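Local coordinates for protein CPn_0803/CP_1068/CPj0803/CpB0832 (Chlamydophila pneumoniae, PDB 3Q9D) that is of unknown function but, as a coiled-coil chlamydial protein linked to type III secretion, may act at the needle tip, at residues A[151-156]-A[169-174]; A[133-138]-A[157-162]; A[68-73]-A[125-130]. All coordinates share one frame; numbering follows the deposited sequence. Where two conformers were deposited one is given.

Interaction 3 closes before the others open and joins the start of helix 70-82 to helix 107-133. After a short turn that helix is followed by strand 137-147, whose start interaction 2 pairs with the end of strand 150-159. Interaction 1 lies on the same middle strand, against the end of strand 164-170 and the start of helix 171-190. The segments of interactions 1 and 2 alternate along the chain, and their centres are about 21 Å apart along the three-stranded antiparallel sheet. Interactions 2 and 3 have centres about 13 Å apart and touch through D161 and Y68. The sheet bridges two helical parts, and all three contacts meet other subunits of the six-chain assembly.

Interaction 1. Residues A[151-156]-A[169-174]; sequences CIFLNR and TDVQNT
F153 and T169 form an antiparallel hydrogen-bonded pair, with F153 N to T169 O at 2.9 Å and T169 N to F153 O at 3.1 Å. The side chains of this pair share one face of the sheet. CB of F153 lies 3.6 Å from T169 OG1. The F153 ring turns an edge to T169 O and to V171 CG2. T174 OG1 lies 4.0 Å from F153 CD2, and the two side chains cross at about a right angle. N155 reaches T169 from further along its strand. Its ND2 donates to T169 OG1 at 2.8 Å, with the hydroxyl almost in the amide plane. The T169 hydroxyl sits between backbone N and carbonyl carbon (chi1 52°), which turns it to this amide. N155 ND2 also bonds L167 O, and its OD1 bonds S142, so the amide is fixed at both ends. Strands 150-159 and 164-170 form a beta hairpin, and helix 171-190 begins directly after it. D170 is the N-cap, and with N173 it forms a capping box: N173 N donates to D170 OD1 at 2.8 Å, and D170 N donates to N173 OD1. D170 O accepts from both N and OG1 of T174, which closes the first turn of the helix. The other carboxylate oxygen of D170, OD2, forms a salt bridge with R150. I152 touches D170 through its CG2 branch, 3.9 Å from D170 CB. A water takes the V171 N-H and donates to C151 O, joining the helix start to the strand. N197 of a second subunit bonds C151 N.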
loop_
_atom_site.group_PDB
_atom_site.type_symbol
_atom_site.label_atom_id
_atom_site.label_comp_id
_atom_site.label_asym_id
_atom_site.label_seq_id
_atom_site.Cartn_x
_atom_site.Cartn_y
_atom_site.Cartn_z
ATOM N N CYS A 151 10.072 25.833 -11.336
ATOM C CA CYS A 151 10.746 24.576 -11.648
ATOM C C CYS A 151 10.524 23.605 -10.499
ATOM O O CYS A 151 10.848 23.876 -9.351
ATOM C CB CYS A 151 12.236 24.754 -11.962
ATOM S SG CYS A 151 12.611 25.008 -13.745
ATOM N N ILE A 152 9.922 22.467 -10.823
ATOM C CA ILE A 152 9.706 21.446 -9.797
ATOM C C ILE A 152 10.295 20.090 -10.215
ATOM O O ILE A 152 10.577 19.864 -11.388
ATOM C CB ILE A 152 8.218 21.322 -9.438
ATOM C CG1 ILE A 152 7.398 20.978 -10.673
ATOM C CG2 ILE A 152 7.720 22.620 -8.787
ATOM C CD1 ILE A 152 5.988 20.512 -10.351
ATOM N N PHE A 153 10.479 19.198 -9.250
ATOM C CA PHE A 153 11.100 17.911 -9.513
ATOM C C PHE A 153 10.175 16.808 -9.078
ATOM O O PHE A 153 9.669 16.831 -7.954
ATOM C CB PHE A 153 12.412 17.803 -8.741
ATOM C CG PHE A 153 13.435 18.809 -9.172
ATOM C CD1 PHE A 153 14.268 18.548 -10.258
ATOM C CD2 PHE A 153 13.558 20.014 -8.509
ATOM C CE1 PHE A 153 15.215 19.479 -10.667
ATOM C CE2 PHE A 153 14.509 20.956 -8.921
ATOM C CZ PHE A 153 15.322 20.685 -9.994
ATOM N N LEU A 154 9.942 15.854 -9.972
ATOM C CA LEU A 154 9.259 14.617 -9.603
ATOM C C LEU A 154 10.337 13.612 -9.205
ATOM O O LEU A 154 11.054 13.072 -10.058
ATOM C CB LEU A 154 8.429 14.090 -10.785
ATOM C CG LEU A 154 7.521 12.867 -10.582
ATOM C CD1 LEU A 154 6.697 12.641 -11.847
ATOM C CD2 LEU A 154 8.314 11.593 -10.240
ATOM N N ASN A 155 10.491 13.404 -7.905
ATOM C CA ASN A 155 11.519 12.497 -7.402
ATOM C C ASN A 155 10.940 11.129 -7.126
ATOM O O ASN A 155 9.810 11.019 -6.647
ATOM C CB ASN A 155 12.133 13.056 -6.124
ATOM C CG ASN A 155 12.631 14.470 -6.312
ATOM O OD1 ASN A 155 13.646 14.693 -6.971
ATOM N ND2 ASN A 155 11.897 15.436 -5.772
ATOM N N ARG A 156 11.712 10.088 -7.422
ATOM C CA ARG A 156 11.305 8.742 -7.049
ATOM C C ARG A 156 12.389 8.090 -6.209
ATOM O O ARG A 156 13.511 7.969 -6.655
ATOM C CB ARG A 156 11.025 7.898 -8.311
ATOM C CG ARG A 156 9.767 8.316 -9.042
ATOM C CD ARG A 156 9.642 7.554 -10.374
ATOM N NE ARG A 156 8.615 8.136 -11.231
ATOM C CZ ARG A 156 7.308 7.971 -11.033
ATOM N NH1 ARG A 156 6.872 7.249 -10.002
ATOM N NH2 ARG A 156 6.442 8.543 -11.859
ATOM N N THR A 169 9.119 18.115 -5.227
ATOM C CA THR A 169 9.831 19.166 -4.498
ATOM C C THR A 169 9.970 20.371 -5.405
ATOM O O THR A 169 10.205 20.219 -6.603
ATOM C CB THR A 169 11.265 18.720 -4.080
ATOM O OG1 THR A 169 11.979 18.222 -5.231
ATOM C CG2 THR A 169 11.232 17.633 -2.993
ATOM N N ASP A 170 9.840 21.572 -4.855
ATOM C CA ASP A 170 10.210 22.743 -5.638
ATOM C C ASP A 170 11.634 23.100 -5.225
ATOM O O ASP A 170 12.245 22.373 -4.455
ATOM C CB ASP A 170 9.225 23.911 -5.452
ATOM C CG ASP A 170 9.148 24.396 -4.017
ATOM O OD1 ASP A 170 10.023 24.015 -3.206
ATOM O OD2 ASP A 170 8.226 25.184 -3.704
ATOM N N VAL A 171 12.164 24.216 -5.710
ATOM C CA VAL A 171 13.564 24.516 -5.463
ATOM C C VAL A 171 13.837 24.810 -3.980
ATOM O O VAL A 171 14.873 24.424 -3.427
ATOM C CB VAL A 171 14.033 25.685 -6.361
ATOM C CG1 VAL A 171 15.193 26.392 -5.747
ATOM C CG2 VAL A 171 14.387 25.173 -7.738
ATOM N N GLN A 172 12.909 25.498 -3.331
ATOM C CA GLN A 172 13.061 25.736 -1.913
ATOM C C GLN A 172 12.995 24.442 -1.081
ATOM O O GLN A 172 13.806 24.264 -0.169
ATOM C CB GLN A 172 11.999 26.700 -1.409
ATOM C CG GLN A 172 12.212 27.052 0.050
ATOM C CD GLN A 172 11.194 28.040 0.547
ATOM O OE1 GLN A 172 10.012 27.968 0.191
ATOM N NE2 GLN A 172 11.643 28.985 1.368
ATOM N N ASN A 173 12.030 23.564 -1.372
ATOM C CA ASN A 173 11.956 22.252 -0.691
ATOM C C ASN A 173 13.287 21.519 -0.831
ATOM O O ASN A 173 13.758 20.854 0.094
ATOM C CB ASN A 173 10.919 21.314 -1.330
ATOM C CG ASN A 173 9.506 21.830 -1.259
ATOM O OD1 ASN A 173 8.722 21.637 -2.199
ATOM N ND2 ASN A 173 9.154 22.460 -0.144
ATOM N N THR A 174 13.863 21.587 -2.029
ATOM C CA THR A 174 15.085 20.860 -2.306
ATOM C C THR A 174 16.211 21.368 -1.406
ATOM O O THR A 174 16.969 20.582 -0.835
ATOM C CB THR A 174 15.492 20.976 -3.799
ATOM O OG1 THR A 174 14.417 20.519 -4.627
ATOM C CG2 THR A 174 16.741 20.140 -4.080
HETATM O O HOH W 1 10.798 25.903 -7.572
#

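Interaction 2. Residues A[133-138]-A[157-162]; sequences RGEFIN and LARVDG
The R159 guanidinium has E135 CG over one face and D161 OD1 in plane at its edge. E135 and R159 lie side by side and point the same way, with E135 CG 3.8 Å from R159 NH1. R159 NH2 forms a salt bridge with D161 OD2 at 2.6 Å; the oxygen offers its syn lone pair and lies somewhat out of the guanidinium plane. The bond from R159 NE to D161 OD1 is weak. R159 NH1 donates to L166 O of a second subunit. The R133 guanidinium rests one face on V160 CG2, which is 3.6 Å from R133 NH1. The bend at chi3 (-65°) helps lay this group across the valine, and R133 NH1 forms a salt bridge with D129. Backbone hydrogen bonds join the two segments: V160 N to F136 O and N138 N to A158 O, both 2.8 Å. D161 N donates to G134 O at 2.9 Å. Each segment makes a type I turn, R133 to F136 and R159 to G162. The contact is the open end of the antiparallel hairpin of strands 137-147 and 150-159. Helix 107-133 leads into it and packs on V160 and D161 through D129 and I130.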
loop_
_atom_site.group_PDB
_atom_site.type_symbol
_atom_site.label_atom_id
_atom_site.label_comp_id
_atom_site.label_asym_id
_atom_site.label_seq_id
_atom_site.Cartn_x
_atom_site.Cartn_y
_atom_site.Cartn_z
ATOM N N ARG A 133 18.707 -5.350 5.290
ATOM C CA ARG A 133 18.706 -3.910 5.018
ATOM C C ARG A 133 17.704 -3.488 3.925
ATOM O O ARG A 133 17.954 -2.550 3.167
ATOM C CB ARG A 133 20.115 -3.461 4.625
ATOM C CG ARG A 133 20.755 -4.333 3.572
ATOM C CD ARG A 133 22.241 -3.995 3.420
ATOM N NE ARG A 133 22.360 -2.640 2.902
ATOM C CZ ARG A 133 22.248 -2.328 1.612
ATOM N NH1 ARG A 133 22.054 -3.284 0.698
ATOM N NH2 ARG A 133 22.343 -1.060 1.239
ATOM N N GLY A 134 16.563 -4.168 3.873
ATOM C CA GLY A 134 15.544 -3.877 2.873
ATOM C C GLY A 134 15.049 -2.439 2.880
ATOM O O GLY A 134 14.617 -1.932 1.861
ATOM N N GLU A 135 15.107 -1.761 4.018
ATOM C CA GLU A 135 14.583 -0.393 4.062
ATOM C C GLU A 135 15.593 0.694 3.707
ATOM O O GLU A 135 15.280 1.883 3.753
ATOM C CB GLU A 135 13.944 -0.105 5.419
ATOM C CG GLU A 135 12.680 -0.899 5.618
ATOM C CD GLU A 135 12.346 -1.080 7.089
ATOM O OE1 GLU A 135 13.286 -1.120 7.918
ATOM O OE2 GLU A 135 11.145 -1.169 7.410
ATOM N N PHE A 136 16.807 0.294 3.351
ATOM C CA PHE A 136 17.788 1.289 2.939
ATOM C C PHE A 136 17.511 1.803 1.533
ATOM O O PHE A 136 16.987 1.083 0.668
ATOM C CB PHE A 136 19.213 0.750 3.065
ATOM C CG PHE A 136 19.741 0.806 4.484
ATOM C CD1 PHE A 136 20.685 1.760 4.848
ATOM C CD2 PHE A 136 19.291 -0.096 5.445
ATOM C CE1 PHE A 136 21.183 1.806 6.160
ATOM C CE2 PHE A 136 19.783 -0.057 6.750
ATOM C CZ PHE A 136 20.730 0.905 7.102
ATOM N N ILE A 137 17.869 3.056 1.309
ATOM C CA ILE A 137 17.786 3.624 -0.023
ATOM C C ILE A 137 18.657 2.817 -1.010
ATOM O O ILE A 137 19.744 2.350 -0.659
ATOM C CB ILE A 137 18.208 5.097 -0.041
ATOM C CG1 ILE A 137 18.015 5.651 -1.453
ATOM C CG2 ILE A 137 19.682 5.255 0.426
ATOM C CD1 ILE A 137 18.186 7.174 -1.577
ATOM N N ASN A 138 18.145 2.614 -2.223
ATOM C CA ASN A 138 18.853 1.884 -3.275
ATOM C C ASN A 138 19.080 2.741 -4.529
ATOM O O ASN A 138 20.072 2.589 -5.235
ATOM C CB ASN A 138 18.032 0.649 -3.697
ATOM C CG ASN A 138 18.746 -0.179 -4.762
ATOM O OD1 ASN A 138 19.824 -0.700 -4.516
ATOM N ND2 ASN A 138 18.144 -0.293 -5.947
ATOM N N LEU A 157 12.037 7.678 -4.995
ATOM C CA LEU A 157 12.862 7.042 -3.976
ATOM C C LEU A 157 12.726 5.523 -4.028
ATOM O O LEU A 157 11.554 5.150 -4.005
ATOM C CB LEU A 157 12.488 7.556 -2.585
ATOM C CG LEU A 157 12.876 9.002 -2.269
ATOM C CD1 LEU A 157 14.379 9.124 -2.067
ATOM C CD2 LEU A 157 12.401 9.938 -3.370
ATOM N N ALA A 158 13.741 4.696 -4.280
ATOM C CA ALA A 158 13.550 3.247 -4.326
ATOM C C ALA A 158 14.406 2.664 -3.236
ATOM O O ALA A 158 15.567 3.064 -3.080
ATOM C CB ALA A 158 13.978 2.676 -5.707
ATOM N N ARG A 159 13.847 1.730 -2.480
ATOM C CA ARG A 159 14.606 1.054 -1.436
ATOM C C ARG A 159 15.181 -0.279 -1.908
ATOM O O ARG A 159 14.793 -0.798 -2.955
ATOM C CB ARG A 159 13.721 0.828 -0.226
ATOM C CG ARG A 159 13.086 2.114 0.292
ATOM C CD ARG A 159 12.418 1.932 1.638
ATOM N NE ARG A 159 11.572 0.732 1.692
ATOM C CZ ARG A 159 10.638 0.530 2.619
ATOM N NH1 ARG A 159 10.436 1.441 3.565
ATOM N NH2 ARG A 159 9.917 -0.586 2.622
ATOM N N VAL A 160 16.108 -0.822 -1.131
ATOM C CA VAL A 160 16.673 -2.146 -1.401
ATOM C C VAL A 160 15.562 -3.203 -1.579
ATOM O O VAL A 160 15.701 -4.129 -2.371
ATOM C CB VAL A 160 17.639 -2.593 -0.254
ATOM C CG1 VAL A 160 17.974 -4.082 -0.365
ATOM C CG2 VAL A 160 18.920 -1.748 -0.258
ATOM N N ASP A 161 14.466 -3.075 -0.838
ATOM C CA ASP A 161 13.371 -4.045 -0.979
ATOM C C ASP A 161 12.468 -3.818 -2.199
ATOM O O ASP A 161 11.509 -4.554 -2.401
ATOM C CB ASP A 161 12.518 -4.112 0.294
ATOM C CG ASP A 161 11.731 -2.821 0.543
ATOM O OD1 ASP A 161 11.753 -1.915 -0.314
ATOM O OD2 ASP A 161 11.089 -2.718 1.597
ATOM N N GLY A 162 12.790 -2.831 -3.030
ATOM C CA GLY A 162 12.026 -2.601 -4.239
ATOM C C GLY A 162 10.858 -1.636 -4.111
ATOM O O GLY A 162 10.301 -1.193 -5.110
HETATM O O HOH W 2 14.975 -0.860 -5.959
#

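Interaction 3. Residues A[68-73]-A[125-130]; sequences YTTFRE and RVAKDI
Y68 lays its ring across I130, and the two side chains meet at about a right angle. The I130 CG2 methyl sits 3.8 Å from the Y68 ring centroid, only 3° off the ring normal, a CH-pi contact over the face. CG2 of I130 lies anti to its backbone N, on the carbonyl side, which brings the methyl over the ring centre. Y68 CE1 also approaches I130 O, at 3.3 Å. Y68 OH reaches past helix 107-133 and hydrogen-bonds D161 OD2. T70 comes next and points toward helix 107-133. Its CG2 methyl touches A127 CB at 3.9 Å, while its OG1 turns back to G67 N. F71 lies closest to A127 in the backbone, with their CA atoms 5.0 Å apart. F71 CB packs on A127 CB at 4.1 Å, and the small alanine lets the two backbones come near. The F71 ring is swung anti to its backbone N (chi1 -176°) and runs alongside K128. CG of K128 stands over the centre of one ring face, 4.2 Å from the centroid, in a second CH-pi contact. CB and CD of K128 follow the ring from CD1 to CZ. A water bridges F71 N and A127 O, at 2.8 Å from each. It satisfies an amide in the first turn of helix 70-82, and so ties that turn to helix 107-133. Methyls, aliphatic chain and ring faces carry the packing of helix 70-82 and the loop before it on helix 107-133. The fit therefore rests on shape and apolar surface, and one water supplies the polar tie between the backbones.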
loop_
_atom_site.group_PDB
_atom_site.type_symbol
_atom_site.label_atom_id
_atom_site.label_comp_id
_atom_site.label_asym_id
_atom_site.label_seq_id
_atom_site.Cartn_x
_atom_site.Cartn_y
_atom_site.Cartn_z
ATOM N N TYR A 68 10.385 -9.758 3.327
ATOM C CA TYR A 68 11.240 -9.855 4.495
ATOM C C TYR A 68 11.195 -11.252 5.071
ATOM O O TYR A 68 12.027 -11.598 5.892
ATOM C CB TYR A 68 10.835 -8.790 5.554
ATOM C CG TYR A 68 11.206 -7.392 5.094
ATOM C CD1 TYR A 68 12.350 -6.759 5.575
ATOM C CD2 TYR A 68 10.455 -6.740 4.129
ATOM C CE1 TYR A 68 12.712 -5.496 5.136
ATOM C CE2 TYR A 68 10.801 -5.460 3.688
ATOM C CZ TYR A 68 11.936 -4.852 4.196
ATOM O OH TYR A 68 12.311 -3.603 3.753
ATOM N N THR A 69 10.234 -12.064 4.649
ATOM C CA THR A 69 10.210 -13.428 5.148
ATOM C C THR A 69 10.879 -14.440 4.192
ATOM O O THR A 69 11.002 -15.622 4.530
ATOM C CB THR A 69 8.774 -13.945 5.380
ATOM O OG1 THR A 69 8.072 -13.950 4.137
ATOM C CG2 THR A 69 8.016 -13.088 6.409
ATOM N N THR A 70 11.255 -13.981 3.009
ATOM C CA THR A 70 11.633 -14.882 1.920
ATOM C C THR A 70 12.931 -15.648 2.202
ATOM O O THR A 70 13.033 -16.850 1.892
ATOM C CB THR A 70 11.759 -14.125 0.596
ATOM O OG1 THR A 70 10.514 -13.483 0.308
ATOM C CG2 THR A 70 12.152 -15.090 -0.578
ATOM N N PHE A 71 13.912 -14.990 2.806
ATOM C CA PHE A 71 15.129 -15.728 3.125
ATOM C C PHE A 71 14.859 -16.846 4.123
ATOM O O PHE A 71 15.326 -17.978 3.970
ATOM C CB PHE A 71 16.241 -14.826 3.667
ATOM C CG PHE A 71 17.512 -15.584 3.900
ATOM C CD1 PHE A 71 18.253 -16.038 2.822
ATOM C CD2 PHE A 71 17.914 -15.919 5.175
ATOM C CE1 PHE A 71 19.426 -16.763 3.017
ATOM C CE2 PHE A 71 19.084 -16.660 5.390
ATOM C CZ PHE A 71 19.831 -17.090 4.311
ATOM N N ARG A 72 14.061 -16.550 5.140
ATOM C CA ARG A 72 13.693 -17.590 6.086
ATOM C C ARG A 72 12.838 -18.678 5.452
ATOM O O ARG A 72 12.931 -19.844 5.825
ATOM C CB ARG A 72 13.023 -16.984 7.329
ATOM C CG ARG A 72 14.088 -16.621 8.384
ATOM C CD ARG A 72 13.540 -15.816 9.536
ATOM N NE ARG A 72 13.076 -14.498 9.112
ATOM C CZ ARG A 72 12.949 -13.452 9.925
ATOM N NH1 ARG A 72 13.265 -13.571 11.207
ATOM N NH2 ARG A 72 12.518 -12.284 9.452
ATOM N N GLU A 73 12.007 -18.301 4.487
ATOM C CA GLU A 73 11.179 -19.300 3.818
ATOM C C GLU A 73 12.059 -20.255 3.006
ATOM O O GLU A 73 11.836 -21.465 2.992
ATOM C CB GLU A 73 10.154 -18.620 2.900
ATOM C CG GLU A 73 9.166 -19.599 2.287
ATOM C CD GLU A 73 8.045 -18.907 1.496
ATOM O OE1 GLU A 73 8.152 -17.683 1.253
ATOM O OE2 GLU A 73 7.065 -19.606 1.118
ATOM N N ARG A 125 20.381 -14.188 -2.508
ATOM C CA ARG A 125 21.213 -13.117 -1.954
ATOM C C ARG A 125 20.438 -11.809 -1.781
ATOM O O ARG A 125 20.644 -11.087 -0.800
ATOM C CB ARG A 125 22.460 -12.919 -2.818
ATOM C CG ARG A 125 23.268 -14.226 -2.860
ATOM C CD ARG A 125 24.469 -14.183 -3.819
ATOM N NE ARG A 125 25.587 -13.404 -3.294
ATOM C CZ ARG A 125 26.333 -13.771 -2.254
ATOM N NH1 ARG A 125 26.070 -14.900 -1.603
ATOM N NH2 ARG A 125 27.337 -12.999 -1.852
ATOM N N VAL A 126 19.554 -11.505 -2.722
ATOM C CA VAL A 126 18.676 -10.347 -2.569
ATOM C C VAL A 126 17.698 -10.547 -1.415
ATOM O O VAL A 126 17.492 -9.623 -0.627
ATOM C CB VAL A 126 17.953 -9.999 -3.865
ATOM C CG1 VAL A 126 16.858 -8.938 -3.597
ATOM C CG2 VAL A 126 18.974 -9.487 -4.888
ATOM N N ALA A 127 17.118 -11.748 -1.284
ATOM C CA ALA A 127 16.272 -12.034 -0.106
ATOM C C ALA A 127 17.037 -11.831 1.196
ATOM O O ALA A 127 16.514 -11.274 2.162
ATOM C CB ALA A 127 15.702 -13.456 -0.159
ATOM N N LYS A 128 18.277 -12.307 1.236
ATOM C CA LYS A 128 19.099 -12.149 2.436
ATOM C C LYS A 128 19.400 -10.662 2.680
ATOM O O LYS A 128 19.321 -10.191 3.807
ATOM C CB LYS A 128 20.401 -12.944 2.292
ATOM C CG LYS A 128 21.203 -13.078 3.593
ATOM C CD LYS A 128 22.355 -14.077 3.386
ATOM C CE LYS A 128 23.103 -14.351 4.679
ATOM N NZ LYS A 128 23.604 -15.757 4.759
ATOM N N ASP A 129 19.681 -9.927 1.602
ATOM C CA ASP A 129 19.929 -8.489 1.699
ATOM C C ASP A 129 18.711 -7.742 2.239
ATOM O O ASP A 129 18.853 -6.852 3.083
ATOM C CB ASP A 129 20.336 -7.904 0.339
ATOM C CG ASP A 129 21.239 -6.677 0.467
ATOM O OD1 ASP A 129 21.980 -6.562 1.465
ATOM O OD2 ASP A 129 21.219 -5.833 -0.443
ATOM N N ILE A 130 17.519 -8.107 1.764
ATOM C CA ILE A 130 16.280 -7.444 2.180
ATOM C C ILE A 130 16.024 -7.695 3.682
ATOM O O ILE A 130 15.725 -6.779 4.471
ATOM C CB ILE A 130 15.096 -7.925 1.289
ATOM C CG1 ILE A 130 15.252 -7.352 -0.143
ATOM C CG2 ILE A 130 13.762 -7.552 1.919
ATOM C CD1 ILE A 130 14.200 -7.840 -1.154
HETATM O O HOH W 3 14.020 -12.168 3.166
#